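Local coordinates for protein dodecin (PDB 2UX9) that binds and sequesters flavins such as FMN and FAD, can also bind coenzyme A, and may serve as a cofactor storage protein within a hollow spherical dodecamer, at residues 20-25 with 39-44; 27-30 with 35-38; 45-50 with 55-60. The protein carries 1 engineered substitution. All blocks are in the same frame, centred on the assembly; numbering follows the deposited sequence.

Interaction 1 of 3, residues 20-25 with 39-44; sequences AAIQAA and FEVKEI
The Phe39 ring offers one of its faces to the CG2 methyl of Ile22, which sits over the rim of the ring rather than its centre, 4.1 Å from Phe39 CE1 and almost equally near CZ. This is an aliphatic-on-aromatic contact in which the two side chains cross at about a right angle, so that the isoleucine meets the ring with a branch methyl and not with the length of its chain. The two ends of Ile22 do separate work. Because CG2 lies anti to the backbone N while CG1 lies anti to the carbonyl carbon (chi1 -67°), one branch is turned to the phenylalanine and the other runs on toward the strand, where CD1 comes within 4.3 Å of CG2 of Val41. Phe39 reaches the helix from a less common torsion, its CG set between the backbone N and the carbonyl carbon (chi1 65°).

The backbones stay well apart, with 8.6 Å between CA of Ile22 and CA of Val41, a separation bridged by side chains alone. Helix 18-32 here lies across the concave side of the antiparallel sheet, and the same Ile22 also rests on Val58 of the middle strand, while Phe39 touches Leu26 one helical turn further on. The polar residue between the two apolar strand positions, Glu40, faces away from the helix and forms a salt bridge with Lys7. Beyond Val41 a classic beta bulge, in which Lys42 and Glu43 both face Val59, inserts an extra residue before Ile44 returns to Leu18 of the helix. With methyls and a ring as its only touching groups, the helix-to-strand contact is held by dispersion and the exclusion of water, and depends on complementary shape rather than on directed bonds.

Interaction 2 of 3, residues 27-30 with 35-38; sequences ARAR and HLDW. With FMN (flavin mononucleotide), chain P.
Leu36 points from the first residue of its strand straight at the helix, and its CD1 methyl settles against two consecutive helical residues: it lies 3.9 Å from CB of Ala29 and 3.7 Å from the backbone N of Arg30. The leucine is extended beyond its first bond, with CD1 carried far from the strand backbone (chi2 171°), and its tip therefore meets the helix surface end-on. Arg30 gives only its root to this contact; its chain leaves at chi1 70° and runs extended along the helix, one guanidinium face lying, toward its rim, over CA of Ala27. Leu36 is packed further by Val62 and Phe64 of the same chain and by Ile48 of a neighbouring subunit.

The next two residues turn to the flavin instead. Asp37 and Trp38 both face Gly63 in a classic beta bulge, and the indole of Trp38 lies flat against the isoalloxazine of the FMN, with CE2 at 3.4 Å from C6 and CZ2 at 3.4 Å from C7. A hydrogen bond from Trp38 NE1 to Glu40 fixes the rotation of the indole. Asp37 reaches the other end of the ligand, its OD2 lying 2.6 Å from phosphate oxygen O1P, and its side chain also touches Ala65, an engineered residue.

Three short steps along one strand thus change the chemistry completely: apolar anchoring to the helix, then an aspartate so near a phosphate that one of the two acidic groups is probably protonated, then aromatic overlap, an arrangement suited to holding a flavin and consistent with quenching of its excited state by the indole.

Interaction 3 of 3, residues 45-50 with 55-60; sequences RGTIGE and EYQVVL. With NA (sodium ion), chain N; FMN (flavin mononucleotide), chain H; FMN (flavin mononucleotide), chain B.
Arg45 and Gln57 form an antiparallel hydrogen-bonded pair in the hairpin of strands 36-49 and 52-65, whose short segments run at 162° to each other, with Arg45 N to Gln57 O at 2.9 Å and Gln57 N to Arg45 O at 2.8 Å. Thr47 N adds a bond to Glu55 O of 3.0 Å. Between them Gly46 faces Tyr56 in a non-hydrogen-bonded pair, its CA so near the Glu55 carbonyl oxygen that a side chain would collide with it. Thr47 turns its hydroxyl back to the partner strand, where OG1 accepts from Glu55 N at 3.1 Å and thus takes the place of a main-chain acceptor. Glu55, lying alongside, ends at a sodium ion, bound by OE2 at 2.3 Å together with three waters.

On the same face of the hairpin as Thr47 and Glu55, the Arg45 and Gln57 side chains meet the edge of one flavin. A bend in the arginine chain (chi3 70°) brings the guanidinium edge-on to the ring system, so that NE donates to FMN O4 at 2.7 Å and NH2 to N5 at 3.1 Å. Gln57, extended, accepts from flavin N3 through OE1 at 2.8 Å, while its NE2 points to O2, whose position is less certain. A second FMN lays its dimethylbenzene end beside Val59 and Gln57. Replacing Arg45 by an alanine would probably leave flavin O4 and N5 without these donors and Glu43 without its salt-bridge mate.

Cross-strand pairing thus sets a donor and an acceptor side by side at the spacing of the flavin edge; the ring is recognised by bonds in its own plane, with its faces left to aromatic partners such as Trp38 of a neighbouring subunit.

Strand 36-49 takes part in all three contacts, but in different surroundings along its length. Interaction 1, close to the centre of the chain, is buried and wholly apolar; interaction 2 joins the same helix and strand nearer the surface, where an apolar touch of similar size adjoins a flavin and a coenzyme A site. Interaction 3, on the opposite side of the chain's centre from interaction 2, pairs two neighbouring strands through main-chain bonds and polar side chains. Interactions 1 and 3 meet directly, through backbone bonds of Lys42 and Glu43 with Val59. FMN being shared between subunits, both strand ends contribute to such a site, alongside other strands: Asp37 and Trp38 from one subunit, Arg45 from another.

Interaction 1 of 3, residues 20-25 with 39-44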
loop_
_atom_site.group_PDB
_atom_site.type_symbol
_atom_site.label_atom_id
_atom_site.label_comp_id
_atom_site.label_asym_id
_atom_site.label_seq_id
_atom_site.Cartn_x
_atom_site.Cartn_y
_atom_site.Cartn_z
ATOM N N ALA C 20 23.500 -2.586 13.438
ATOM C CA ALA C 20 24.793 -2.757 12.785
ATOM C C ALA C 20 24.643 -2.724 11.264
ATOM O O ALA C 20 25.509 -2.184 10.575
ATOM C CB ALA C 20 25.458 -4.063 13.239
ATOM N N ALA C 21 23.562 -3.288 10.735
ATOM C CA ALA C 21 23.347 -3.274 9.288
ATOM C C ALA C 21 23.074 -1.854 8.786
ATOM O O ALA C 21 23.627 -1.415 7.769
ATOM C CB ALA C 21 22.208 -4.204 8.919
ATOM N N ILE C 22 22.250 -1.112 9.524
ATOM C CA ILE C 22 22.008 0.288 9.190
ATOM C C ILE C 22 23.325 1.067 9.237
ATOM O O ILE C 22 23.647 1.824 8.325
ATOM C CB ILE C 22 20.985 0.904 10.158
ATOM C CG1 ILE C 22 19.607 0.263 9.936
ATOM C CG2 ILE C 22 20.912 2.413 9.973
ATOM C CD1 ILE C 22 18.595 0.553 11.031
ATOM N N GLN C 23 24.089 0.877 10.303
ATOM C CA GLN C 23 25.339 1.610 10.463
ATOM C C GLN C 23 26.340 1.280 9.360
ATOM O O GLN C 23 27.088 2.151 8.931
ATOM C CB GLN C 23 25.959 1.348 11.843
ATOM C CG GLN C 23 25.160 1.917 13.025
ATOM C CD GLN C 23 25.411 3.391 13.287
ATOM O OE1 GLN C 23 25.590 4.188 12.370
ATOM N NE2 GLN C 23 25.398 3.767 14.562
ATOM N N ALA C 24 26.356 0.034 8.894
ATOM C CA ALA C 24 27.254 -0.345 7.802
ATOM C C ALA C 24 26.909 0.422 6.530
ATOM O O ALA C 24 27.800 0.903 5.817
ATOM C CB ALA C 24 27.193 -1.848 7.544
ATOM N N ALA C 25 25.624 0.548 6.225
ATOM C CA ALA C 25 25.226 1.300 5.032
ATOM C C ALA C 25 25.648 2.759 5.153
ATOM O O ALA C 25 26.187 3.339 4.217
ATOM C CB ALA C 25 23.732 1.190 4.774
ATOM N N PHE C 39 17.518 8.961 7.151
ATOM C CA PHE C 39 17.274 7.690 6.501
ATOM C C PHE C 39 15.873 7.198 6.807
ATOM O O PHE C 39 15.243 7.621 7.771
ATOM C CB PHE C 39 18.326 6.629 6.867
ATOM C CG PHE C 39 18.316 6.226 8.317
ATOM C CD1 PHE C 39 17.545 5.162 8.768
ATOM C CD2 PHE C 39 19.080 6.911 9.236
ATOM C CE1 PHE C 39 17.539 4.798 10.102
ATOM C CE2 PHE C 39 19.084 6.546 10.563
ATOM C CZ PHE C 39 18.304 5.491 10.998
ATOM N N GLU C 40 15.396 6.324 5.932
ATOM C CA GLU C 40 14.084 5.700 6.029
ATOM C C GLU C 40 14.283 4.220 5.775
ATOM O O GLU C 40 14.750 3.846 4.700
ATOM C CB GLU C 40 13.138 6.258 4.958
ATOM C CG GLU C 40 12.922 7.761 5.012
ATOM C CD GLU C 40 12.370 8.349 3.713
ATOM O OE1 GLU C 40 12.063 7.598 2.749
ATOM O OE2 GLU C 40 12.237 9.576 3.642
ATOM N N VAL C 41 13.926 3.364 6.723
ATOM C CA VAL C 41 13.977 1.925 6.490
ATOM C C VAL C 41 12.796 1.510 5.606
ATOM O O VAL C 41 11.636 1.777 5.925
ATOM C CB VAL C 41 13.961 1.134 7.800
ATOM C CG1 VAL C 41 13.875 -0.363 7.535
ATOM C CG2 VAL C 41 15.205 1.473 8.622
ATOM N N LYS C 42 13.096 0.856 4.489
ATOM C CA LYS C 42 12.066 0.388 3.565
ATOM C C LYS C 42 11.685 -1.058 3.811
ATOM O O LYS C 42 10.506 -1.413 3.728
ATOM C CB LYS C 42 12.555 0.538 2.127
ATOM C CG LYS C 42 12.751 1.987 1.700
ATOM C CD LYS C 42 11.469 2.821 1.732
ATOM C CE LYS C 42 10.435 2.328 0.735
ATOM N NZ LYS C 42 9.296 3.272 0.562
ATOM N N GLU C 43 12.684 -1.895 4.069
ATOM C CA GLU C 43 12.500 -3.325 4.301
ATOM C C GLU C 43 13.538 -3.851 5.257
ATOM O O GLU C 43 14.661 -3.385 5.243
ATOM C CB GLU C 43 12.760 -4.133 3.021
ATOM C CG GLU C 43 12.066 -3.718 1.793
ATOM C CD GLU C 43 12.227 -4.770 0.739
ATOM O OE1 GLU C 43 11.917 -5.940 1.047
ATOM O OE2 GLU C 43 12.668 -4.410 -0.358
ATOM N N ILE C 44 13.180 -4.888 6.010
ATOM C CA ILE C 44 14.131 -5.711 6.749
ATOM C C ILE C 44 13.984 -7.142 6.238
ATOM O O ILE C 44 12.901 -7.700 6.248
ATOM C CB ILE C 44 13.880 -5.656 8.273
ATOM C CG1 ILE C 44 14.043 -4.223 8.792
ATOM C CG2 ILE C 44 14.815 -6.615 9.008
ATOM C CD1 ILE C 44 13.482 -4.040 10.202
#

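Interaction 2 of 3, residues 27-30 with 35-38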
loop_
_atom_site.group_PDB
_atom_site.type_symbol
_atom_site.label_atom_id
_atom_site.label_comp_id
_atom_site.label_asym_id
_atom_site.label_seq_id
_atom_site.Cartn_x
_atom_site.Cartn_y
_atom_site.Cartn_z
ATOM N N ALA C 27 28.027 4.059 7.090
ATOM C CA ALA C 27 29.482 4.187 7.092
ATOM C C ALA C 27 30.024 4.182 5.670
ATOM O O ALA C 27 30.921 4.951 5.328
ATOM C CB ALA C 27 30.110 3.069 7.885
ATOM N N ARG C 28 29.477 3.327 4.820
ATOM C CA ARG C 28 29.894 3.324 3.429
ATOM C C ARG C 28 29.435 4.607 2.741
ATOM O O ARG C 28 30.203 5.220 1.997
ATOM C CB ARG C 28 29.348 2.099 2.696
ATOM C CG ARG C 28 29.595 2.107 1.191
ATOM C CD ARG C 28 31.066 2.272 0.827
ATOM N NE ARG C 28 31.236 2.347 -0.624
ATOM C CZ ARG C 28 31.061 3.446 -1.353
ATOM N NH1 ARG C 28 30.695 4.595 -0.801
ATOM N NH2 ARG C 28 31.236 3.386 -2.665
ATOM N N ALA C 29 28.202 5.027 2.988
ATOM C CA ALA C 29 27.694 6.233 2.342
ATOM C C ALA C 29 28.574 7.455 2.622
ATOM O O ALA C 29 28.850 8.252 1.723
ATOM C CB ALA C 29 26.293 6.508 2.784
ATOM N N ARG C 30 29.037 7.597 3.860
ATOM C CA ARG C 30 29.838 8.779 4.227
ATOM C C ARG C 30 31.262 8.785 3.673
ATOM O O ARG C 30 31.942 9.817 3.710
ATOM C CB ARG C 30 29.824 9.013 5.739
ATOM C CG ARG C 30 30.555 8.025 6.590
ATOM C CD ARG C 30 30.663 8.571 8.016
ATOM N NE ARG C 30 31.241 7.614 8.953
ATOM C CZ ARG C 30 30.574 6.700 9.660
ATOM N NH1 ARG C 30 29.248 6.560 9.574
ATOM N NH2 ARG C 30 31.260 5.897 10.470
ATOM N N HIS C 35 26.807 15.714 3.501
ATOM C CA HIS C 35 25.518 16.269 3.919
ATOM C C HIS C 35 24.427 15.223 4.022
ATOM O O HIS C 35 23.259 15.490 3.729
ATOM C CB HIS C 35 25.111 17.430 3.016
ATOM C CG HIS C 35 26.156 18.493 2.948
ATOM N ND1 HIS C 35 26.394 19.351 3.997
ATOM C CD2 HIS C 35 27.070 18.793 1.997
ATOM C CE1 HIS C 35 27.394 20.154 3.685
ATOM N NE2 HIS C 35 27.827 19.830 2.482
ATOM N N LEU C 36 24.817 14.047 4.492
ATOM C CA LEU C 36 23.861 12.988 4.815
ATOM C C LEU C 36 23.000 13.462 5.983
ATOM O O LEU C 36 23.536 13.869 7.015
ATOM C CB LEU C 36 24.595 11.698 5.184
ATOM C CG LEU C 36 25.408 11.069 4.052
ATOM C CD1 LEU C 36 26.269 9.939 4.559
ATOM C CD2 LEU C 36 24.501 10.571 2.942
ATOM N N ASP C 37 21.679 13.406 5.817
ATOM C CA ASP C 37 20.756 14.029 6.766
ATOM C C ASP C 37 19.788 13.057 7.453
ATOM O O ASP C 37 19.615 13.109 8.679
ATOM C CB ASP C 37 19.966 15.129 6.046
ATOM C CG ASP C 37 20.777 16.395 5.829
ATOM O OD1 ASP C 37 21.736 16.657 6.583
ATOM O OD2 ASP C 37 20.445 17.133 4.881
ATOM N N TRP C 38 19.134 12.193 6.690
ATOM C CA TRP C 38 18.158 11.281 7.274
ATOM C C TRP C 38 18.098 9.971 6.513
ATOM O O TRP C 38 18.590 9.867 5.392
ATOM C CB TRP C 38 16.762 11.941 7.360
ATOM C CG TRP C 38 15.943 11.818 6.106
ATOM C CD1 TRP C 38 14.990 10.889 5.854
ATOM C CD2 TRP C 38 16.015 12.646 4.936
ATOM N NE1 TRP C 38 14.468 11.078 4.598
ATOM C CE2 TRP C 38 15.075 12.156 4.020
ATOM C CE3 TRP C 38 16.768 13.768 4.592
ATOM C CZ2 TRP C 38 14.871 12.740 2.763
ATOM C CZ3 TRP C 38 16.568 14.347 3.338
ATOM C CH2 TRP C 38 15.634 13.822 2.440
HETATM N N1 FMN P . 14.519 14.751 10.043
HETATM C C2 FMN P . 14.335 13.809 11.021
HETATM O O2 FMN P . 14.777 14.004 12.149
HETATM N N3 FMN P . 13.636 12.657 10.756
HETATM C C4 FMN P . 13.114 12.429 9.506
HETATM O O4 FMN P . 12.840 11.256 9.226
HETATM C C4A FMN P . 13.276 13.391 8.516
HETATM N N5 FMN P . 12.735 13.223 7.261
HETATM C C5A FMN P . 12.904 14.172 6.276
HETATM C C6 FMN P . 12.356 13.953 5.009
HETATM C C7 FMN P . 12.520 14.892 3.998
HETATM C C7M FMN P . 11.742 14.746 2.712
HETATM C C8 FMN P . 13.249 16.052 4.271
HETATM C C8M FMN P . 13.544 17.048 3.191
HETATM C C9 FMN P . 13.799 16.272 5.524
HETATM C C9A FMN P . 13.636 15.327 6.541
HETATM N N10 FMN P . 14.178 15.506 7.811
HETATM C C10 FMN P . 13.982 14.550 8.791
HETATM C "C1'" FMN P . 15.072 16.685 8.130
HETATM C "C2'" FMN P . 16.474 16.507 7.538
HETATM O "O2'" FMN P . 17.099 15.389 8.133
HETATM C "C3'" FMN P . 17.347 17.743 7.761
HETATM O "O3'" FMN P . 17.509 18.002 9.139
HETATM C "C4'" FMN P . 16.781 19.004 7.111
HETATM O "O4'" FMN P . 16.338 18.737 5.797
HETATM C "C5'" FMN P . 17.844 20.083 7.051
HETATM O "O5'" FMN P . 18.830 19.601 6.176
HETATM P P FMN P . 20.030 20.525 5.683
HETATM O O1P FMN P . 21.038 19.646 4.969
HETATM O O2P FMN P . 19.471 21.554 4.728
HETATM O O3P FMN P . 20.656 21.205 6.880
#

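Interaction 3 of 3, residues 45-50 with 55-60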
loop_
_atom_site.group_PDB
_atom_site.type_symbol
_atom_site.label_atom_id
_atom_site.label_comp_id
_atom_site.label_asym_id
_atom_site.label_seq_id
_atom_site.Cartn_x
_atom_site.Cartn_y
_atom_site.Cartn_z
ATOM N N ARG C 45 15.086 -7.704 5.775
ATOM C CA ARG C 45 15.140 -9.041 5.196
ATOM C C ARG C 45 16.396 -9.713 5.741
ATOM O O ARG C 45 17.152 -9.114 6.505
ATOM C CB ARG C 45 15.247 -8.977 3.661
ATOM C CG ARG C 45 14.234 -8.104 2.932
ATOM C CD ARG C 45 14.585 -7.961 1.457
ATOM N NE ARG C 45 14.388 -9.204 0.716
ATOM C CZ ARG C 45 13.221 -9.620 0.227
ATOM N NH1 ARG C 45 12.127 -8.883 0.345
ATOM N NH2 ARG C 45 13.141 -10.778 -0.411
ATOM N N GLY C 46 16.640 -10.952 5.355
ATOM C CA GLY C 46 17.907 -11.561 5.707
ATOM C C GLY C 46 18.038 -12.960 5.181
ATOM O O GLY C 46 17.110 -13.529 4.606
ATOM N N THR C 47 19.216 -13.515 5.379
ATOM C CA THR C 47 19.481 -14.888 5.006
ATOM C C THR C 47 19.518 -15.779 6.236
ATOM O O THR C 47 19.695 -15.304 7.364
ATOM C CB THR C 47 20.797 -14.996 4.245
ATOM O OG1 THR C 47 21.846 -14.452 5.048
ATOM C CG2 THR C 47 20.694 -14.233 2.961
ATOM N N ILE C 48 19.336 -17.072 5.997
ATOM C CA ILE C 48 19.268 -18.084 7.050
ATOM C C ILE C 48 20.392 -19.096 6.860
ATOM O O ILE C 48 20.686 -19.521 5.734
ATOM C CB ILE C 48 17.905 -18.814 7.046
ATOM C CG1 ILE C 48 16.764 -17.802 7.133
ATOM C CG2 ILE C 48 17.832 -19.838 8.199
ATOM C CD1 ILE C 48 15.401 -18.405 7.001
ATOM N N GLY C 49 21.023 -19.472 7.966
ATOM C CA GLY C 49 22.086 -20.480 7.962
ATOM C C GLY C 49 21.892 -21.437 9.115
ATOM O O GLY C 49 20.822 -21.468 9.744
ATOM N N GLU C 50 22.939 -22.201 9.416
ATOM C CA GLU C 50 22.856 -23.255 10.433
ATOM C C GLU C 50 22.396 -22.766 11.808
ATOM O O GLU C 50 21.727 -23.508 12.538
ATOM C CB GLU C 50 24.202 -23.988 10.557
ATOM C CG GLU C 50 25.372 -23.159 11.068
ATOM C CD GLU C 50 26.564 -24.013 11.459
ATOM O OE1 GLU C 50 26.872 -24.984 10.729
ATOM O OE2 GLU C 50 27.194 -23.712 12.500
ATOM N N GLU C 55 22.827 -13.312 7.715
ATOM C CA GLU C 55 22.966 -11.866 7.529
ATOM C C GLU C 55 21.625 -11.163 7.710
ATOM O O GLU C 55 20.636 -11.584 7.111
ATOM C CB GLU C 55 23.472 -11.555 6.125
ATOM C CG GLU C 55 24.873 -12.037 5.840
ATOM C CD GLU C 55 25.939 -11.180 6.487
ATOM O OE1 GLU C 55 25.618 -10.109 7.041
ATOM O OE2 GLU C 55 27.133 -11.557 6.423
ATOM N N TYR C 56 21.590 -10.112 8.529
ATOM C CA TYR C 56 20.492 -9.141 8.533
ATOM C C TYR C 56 20.743 -8.203 7.369
ATOM O O TYR C 56 21.878 -7.799 7.132
ATOM C CB TYR C 56 20.471 -8.318 9.826
ATOM C CG TYR C 56 20.158 -9.128 11.062
ATOM C CD1 TYR C 56 18.844 -9.394 11.423
ATOM C CD2 TYR C 56 21.168 -9.644 11.854
ATOM C CE1 TYR C 56 18.545 -10.131 12.538
ATOM C CE2 TYR C 56 20.873 -10.398 12.988
ATOM C CZ TYR C 56 19.555 -10.631 13.316
ATOM O OH TYR C 56 19.227 -11.387 14.413
ATOM N N GLN C 57 19.685 -7.868 6.633
ATOM C CA GLN C 57 19.777 -7.000 5.469
ATOM C C GLN C 57 18.726 -5.908 5.598
ATOM O O GLN C 57 17.530 -6.200 5.599
ATOM C CB GLN C 57 19.548 -7.816 4.194
ATOM C CG GLN C 57 20.564 -8.946 3.995
ATOM C CD GLN C 57 20.185 -9.900 2.886
ATOM O OE1 GLN C 57 19.006 -10.048 2.583
ATOM N NE2 GLN C 57 21.181 -10.564 2.280
ATOM N N VAL C 58 19.155 -4.662 5.750
ATOM C CA VAL C 58 18.220 -3.569 5.953
ATOM C C VAL C 58 18.276 -2.674 4.727
ATOM O O VAL C 58 19.331 -2.130 4.397
ATOM C CB VAL C 58 18.547 -2.796 7.218
ATOM C CG1 VAL C 58 17.570 -1.646 7.390
ATOM C CG2 VAL C 58 18.494 -3.727 8.419
ATOM N N VAL C 59 17.148 -2.573 4.034
ATOM C CA VAL C 59 17.022 -1.767 2.839
ATOM C C VAL C 59 16.590 -0.397 3.297
ATOM O O VAL C 59 15.568 -0.271 3.961
ATOM C CB VAL C 59 15.968 -2.344 1.885
ATOM C CG1 VAL C 59 15.878 -1.490 0.593
ATOM C CG2 VAL C 59 16.260 -3.822 1.577
ATOM N N LEU C 60 17.372 0.629 2.979
ATOM C CA LEU C 60 17.025 1.959 3.425
ATOM C C LEU C 60 17.273 3.014 2.373
ATOM O O LEU C 60 18.128 2.866 1.504
ATOM C CB LEU C 60 17.723 2.304 4.746
ATOM C CG LEU C 60 19.248 2.393 4.766
ATOM C CD1 LEU C 60 19.771 2.859 6.130
ATOM C CD2 LEU C 60 19.908 1.081 4.394
HETATM NA NA NA N . 28.410 -9.703 6.009
HETATM N N1 FMN H . 18.783 -13.824 -0.630
HETATM C C2 FMN H . 19.193 -12.825 0.200
HETATM O O2 FMN H . 20.365 -12.794 0.536
HETATM N N3 FMN H . 18.306 -11.854 0.620
HETATM C C4 FMN H . 16.990 -11.880 0.208
HETATM O O4 FMN H . 16.165 -11.271 0.894
HETATM C C4A FMN H . 16.580 -12.889 -0.651
HETATM N N5 FMN H . 15.285 -12.912 -1.118
HETATM C C5A FMN H . 14.867 -13.909 -1.968
HETATM C C6 FMN H . 13.547 -13.911 -2.411
HETATM C C7 FMN H . 13.096 -14.913 -3.266
HETATM C C7M FMN H . 11.735 -14.779 -3.882
HETATM C C8 FMN H . 13.982 -15.917 -3.668
HETATM C C8M FMN H . 13.525 -17.073 -4.512
HETATM C C9 FMN H . 15.301 -15.904 -3.236
HETATM C C9A FMN H . 15.754 -14.903 -2.377
HETATM N N10 FMN H . 17.075 -14.879 -1.912
HETATM C C10 FMN H . 17.479 -13.857 -1.072
HETATM C "C1'" FMN H . 18.053 -15.985 -2.245
HETATM C "C2'" FMN H . 17.763 -17.251 -1.437
HETATM O "O2'" FMN H . 17.981 -17.008 -0.063
HETATM C "C3'" FMN H . 18.629 -18.438 -1.862
HETATM O "O3'" FMN H . 19.994 -18.141 -1.659
HETATM C "C4'" FMN H . 18.409 -18.839 -3.317
HETATM O "O4'" FMN H . 17.028 -18.879 -3.605
HETATM C "C5'" FMN H . 19.019 -20.206 -3.607
HETATM O "O5'" FMN H . 18.430 -21.133 -2.719
HETATM P P FMN H . 18.734 -22.698 -2.841
HETATM O O1P FMN H . 18.072 -23.358 -1.652
HETATM O O2P FMN H . 18.155 -23.249 -4.125
HETATM O O3P FMN H . 20.228 -22.924 -2.803
HETATM N N1 FMN B . 18.529 -13.462 -4.444
HETATM C C2 FMN B . 17.562 -14.053 -5.198
HETATM O O2 FMN B . 17.810 -15.123 -5.727
HETATM N N3 FMN B . 16.318 -13.466 -5.329
HETATM C C4 FMN B . 16.036 -12.272 -4.699
HETATM O O4 FMN B . 15.106 -11.598 -5.146
HETATM C C4A FMN B . 17.018 -11.682 -3.918
HETATM N N5 FMN B . 16.749 -10.515 -3.238
HETATM C C5A FMN B . 17.718 -9.920 -2.463
HETATM C C6 FMN B . 17.417 -8.733 -1.800
HETATM C C7 FMN B . 18.381 -8.106 -1.014
HETATM C C7M FMN B . 17.971 -6.945 -0.157
HETATM C C8 FMN B . 19.651 -8.679 -0.906
HETATM C C8M FMN B . 20.755 -7.996 -0.150
HETATM C C9 FMN B . 19.943 -9.870 -1.556
HETATM C C9A FMN B . 18.980 -10.497 -2.346
HETATM N N10 FMN B . 19.255 -11.689 -3.029
HETATM C C10 FMN B . 18.263 -12.281 -3.788
HETATM C "C1'" FMN B . 20.637 -12.309 -3.017
HETATM C "C2'" FMN B . 21.604 -11.538 -3.917
HETATM O "O2'" FMN B . 21.198 -11.644 -5.264
HETATM C "C3'" FMN B . 23.045 -12.038 -3.805
HETATM O "O3'" FMN B . 23.123 -13.390 -4.205
HETATM C "C4'" FMN B . 23.615 -11.893 -2.398
HETATM O "O4'" FMN B . 23.305 -10.616 -1.880
HETATM C "C5'" FMN B . 25.128 -12.079 -2.396
HETATM O "O5'" FMN B . 25.676 -11.122 -3.279
HETATM P P FMN B . 27.258 -10.936 -3.414
HETATM O O1P FMN B . 27.480 -9.955 -4.543
HETATM O O2P FMN B . 27.835 -10.384 -2.129
HETATM O O3P FMN B . 27.894 -12.268 -3.741
HETATM O O HOH W 1 29.320 -8.941 4.547
HETATM O O HOH W 2 27.172 -8.460 6.614
HETATM O O HOH W 3 29.254 -9.903 7.487
#